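PDB 1N9W: aspartate--tRNA(Asp/Asn) ligase from Thermus thermophilus, which activates L-aspartate with ATP and transfers it to both tRNA(Asp) and tRNA(Asn) with similar efficiency. Local coordinates for residues B[319-324]-B[362-366]. Numbering follows the deposited sequence.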
ATOM      1  N   ARG B 319      -8.832 -18.806 -26.759  1.00 70.16           N
ATOM      2  CA  ARG B 319      -9.974 -18.561 -25.894  1.00 71.16           C
ATOM      3  C   ARG B 319     -10.158 -19.653 -24.848  1.00 71.33           C
ATOM      4  O   ARG B 319     -10.605 -19.387 -23.730  1.00 71.57           O
ATOM      5  CB  ARG B 319     -11.259 -18.438 -26.707  1.00 71.87           C
ATOM      6  CG  ARG B 319     -11.384 -17.163 -27.511  1.00 73.75           C
ATOM      7  CD  ARG B 319     -12.819 -17.003 -27.972  1.00 75.08           C
ATOM      8  NE  ARG B 319     -13.740 -17.067 -26.837  1.00 77.03           N
ATOM      9  CZ  ARG B 319     -15.065 -17.127 -26.945  1.00 77.56           C
ATOM     10  NH1 ARG B 319     -15.636 -17.134 -28.142  1.00 77.58           N
ATOM     11  NH2 ARG B 319     -15.820 -17.179 -25.857  1.00 77.52           N
ATOM     12  N   SER B 320      -9.809 -20.883 -25.207  1.00 71.24           N
ATOM     13  CA  SER B 320      -9.954 -22.018 -24.292  1.00 71.42           C
ATOM     14  C   SER B 320      -9.021 -21.946 -23.084  1.00 70.74           C
ATOM     15  O   SER B 320      -9.261 -22.601 -22.070  1.00 69.95           O
ATOM     16  CB  SER B 320      -9.711 -23.331 -25.045  1.00 71.42           C
ATOM     17  OG  SER B 320      -8.416 -23.363 -25.617  1.00 71.50           O
ATOM     18  N   VAL B 321      -7.967 -21.142 -23.196  1.00 70.28           N
ATOM     19  CA  VAL B 321      -6.992 -20.990 -22.119  1.00 69.35           C
ATOM     20  C   VAL B 321      -7.338 -19.857 -21.149  1.00 67.98           C
ATOM     21  O   VAL B 321      -7.093 -19.964 -19.948  1.00 68.22           O
ATOM     22  CB  VAL B 321      -5.580 -20.727 -22.688  1.00 69.77           C
ATOM     23  CG1 VAL B 321      -4.569 -20.637 -21.559  1.00 71.10           C
ATOM     24  CG2 VAL B 321      -5.201 -21.827 -23.661  1.00 70.19           C
ATOM     25  N   ARG B 322      -7.905 -18.776 -21.677  1.00 66.24           N
ATOM     26  CA  ARG B 322      -8.275 -17.622 -20.864  1.00 63.84           C
ATOM     27  C   ARG B 322      -9.727 -17.678 -20.391  1.00 62.69           C
ATOM     28  O   ARG B 322     -10.580 -18.284 -21.041  1.00 62.60           O
ATOM     29  CB  ARG B 322      -8.056 -16.333 -21.654  1.00 63.13           C
ATOM     30  CG  ARG B 322      -6.622 -16.098 -22.090  1.00 62.51           C
ATOM     31  CD  ARG B 322      -5.655 -16.238 -20.927  1.00 61.86           C
ATOM     32  NE  ARG B 322      -4.477 -15.401 -21.121  1.00 61.38           N
ATOM     33  CZ  ARG B 322      -3.315 -15.586 -20.509  1.00 61.75           C
ATOM     34  NH1 ARG B 322      -3.159 -16.592 -19.657  1.00 62.05           N
ATOM     35  NH2 ARG B 322      -2.306 -14.761 -20.752  1.00 62.56           N
ATOM     36  N   PRO B 323     -10.021 -17.044 -19.243  1.00 61.04           N
ATOM     37  CA  PRO B 323     -11.373 -17.016 -18.677  1.00 60.39           C
ATOM     38  C   PRO B 323     -12.422 -16.515 -19.673  1.00 59.55           C
ATOM     39  O   PRO B 323     -12.086 -16.001 -20.738  1.00 58.64           O
ATOM     40  CB  PRO B 323     -11.221 -16.084 -17.479  1.00 60.50           C
ATOM     41  CG  PRO B 323      -9.825 -16.358 -17.034  1.00 59.69           C
ATOM     42  CD  PRO B 323      -9.069 -16.372 -18.338  1.00 60.39           C
ATOM     43  N   PHE B 324     -13.691 -16.661 -19.313  1.00 59.16           N
ATOM     44  CA  PHE B 324     -14.783 -16.244 -20.182  1.00 59.51           C
ATOM     45  C   PHE B 324     -14.916 -14.731 -20.301  1.00 59.18           C
ATOM     46  O   PHE B 324     -15.599 -14.238 -21.198  1.00 59.24           O
ATOM     47  CB  PHE B 324     -16.100 -16.823 -19.672  1.00 60.12           C
ATOM     48  CG  PHE B 324     -16.655 -16.110 -18.476  1.00 60.29           C
ATOM     49  CD1 PHE B 324     -17.485 -15.004 -18.634  1.00 59.52           C
ATOM     50  CD2 PHE B 324     -16.302 -16.506 -17.193  1.00 59.64           C
ATOM     51  CE1 PHE B 324     -17.978 -14.324 -17.529  1.00 59.91           C
ATOM     52  CE2 PHE B 324     -16.789 -15.831 -16.082  1.00 60.01           C
ATOM     53  CZ  PHE B 324     -17.618 -14.729 -16.251  1.00 60.13           C
ATOM     54  N   SER B 362     -20.225 -15.851 -24.634  1.00 50.31           N
ATOM     55  CA  SER B 362     -18.984 -16.549 -24.286  1.00 47.49           C
ATOM     56  C   SER B 362     -19.101 -17.479 -23.079  1.00 46.30           C
ATOM     57  O   SER B 362     -18.386 -18.480 -22.993  1.00 47.51           O
ATOM     58  CB  SER B 362     -17.858 -15.540 -24.047  1.00 47.48           C
ATOM     59  OG  SER B 362     -18.232 -14.580 -23.087  1.00 48.44           O
ATOM     60  N   LEU B 363     -19.982 -17.152 -22.140  1.00 44.06           N
ATOM     61  CA  LEU B 363     -20.157 -18.000 -20.966  1.00 42.90           C
ATOM     62  C   LEU B 363     -20.670 -19.369 -21.412  1.00 44.67           C
ATOM     63  O   LEU B 363     -20.197 -20.411 -20.941  1.00 46.69           O
ATOM     64  CB  LEU B 363     -21.154 -17.371 -19.995  1.00 39.75           C
ATOM     65  CG  LEU B 363     -20.552 -16.857 -18.678  1.00 40.40           C
ATOM     66  CD1 LEU B 363     -21.638 -16.175 -17.853  1.00 39.18           C
ATOM     67  CD2 LEU B 363     -19.939 -18.016 -17.903  1.00 39.03           C
ATOM     68  N   LYS B 364     -21.637 -19.352 -22.326  1.00 44.56           N
ATOM     69  CA  LYS B 364     -22.225 -20.567 -22.868  1.00 44.56           C
ATOM     70  C   LYS B 364     -21.158 -21.343 -23.630  1.00 44.79           C
ATOM     71  O   LYS B 364     -21.037 -22.561 -23.483  1.00 46.34           O
ATOM     72  CB  LYS B 364     -23.376 -20.206 -23.816  1.00 46.07           C
ATOM     73  CG  LYS B 364     -24.511 -19.438 -23.149  1.00 47.72           C
ATOM     74  CD  LYS B 364     -25.386 -18.695 -24.163  1.00 48.32           C
ATOM     75  CE  LYS B 364     -26.661 -18.177 -23.511  1.00 49.84           C
ATOM     76  NZ  LYS B 364     -26.365 -17.573 -22.171  1.00 50.01           N
ATOM     77  N   ALA B 365     -20.379 -20.633 -24.442  1.00 43.76           N
ATOM     78  CA  ALA B 365     -19.321 -21.266 -25.213  1.00 43.66           C
ATOM     79  C   ALA B 365     -18.300 -21.934 -24.288  1.00 44.30           C
ATOM     80  O   ALA B 365     -17.398 -22.640 -24.750  1.00 45.53           O
ATOM     81  CB  ALA B 365     -18.631 -20.240 -26.110  1.00 42.73           C
ATOM     82  N   LYS B 366     -18.443 -21.719 -22.982  1.00 45.58           N
ATOM     83  CA  LYS B 366     -17.538 -22.319 -22.008  1.00 45.95           C
ATOM     84  C   LYS B 366     -18.260 -23.257 -21.046  1.00 47.65           C
ATOM     85  O   LYS B 366     -17.799 -23.493 -19.925  1.00 48.54           O
ATOM     86  CB  LYS B 366     -16.810 -21.229 -21.211  1.00 44.73           C
ATOM     87  CG  LYS B 366     -15.695 -20.564 -21.996  1.00 44.78           C
ATOM     88  CD  LYS B 366     -14.814 -19.713 -21.096  1.00 44.58           C
ATOM     89  CE  LYS B 366     -13.570 -19.224 -21.841  1.00 44.40           C
ATOM     90  NZ  LYS B 366     -12.686 -20.352 -22.292  1.00 42.07           N
TER
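Lys366, just beyond Leu363 of helix 356-364, reaches into the turn 319-324, in the class II aminoacyl-tRNA synthetase catalytic domain. This turn lies in the loop joining antiparallel strands 311-315 and 336-341 of the central sheet. Lys366 NZ donates to Arg319 O at 2.7 Å, standing above the carbonyl plane by 37°. A weak second bond runs from NZ to Arg322 O, 3.2 Å away. The lysine chain is extended as far as CE and bends only at its last torsion (chi4 -63°), which turns NZ to face both oxygens. The Arg322 side chain, near the predicted aspartate-binding Ser348, is engaged elsewhere: NH2 in a salt bridge to Asp338, NE in a hydrogen bond to Ser336. Ser362 OG has its strongest partner in Glu358 O. Leu359 O and, 3.3 Å from OG, Phe324 O are other possible acceptors of its single proton. The Arg319 guanidinium lies obliquely against Ser362 CB and Ala365 CB. Apolar contacts complete the join. Lys366 CD packs on Phe324 CB at 3.5 Å. The Phe324 ring also meets that of Phe373. In a CH-pi contact, Leu363 CD2 sits over one face of the Phe324 ring, 3.9 Å from its centroid and 11° off the normal.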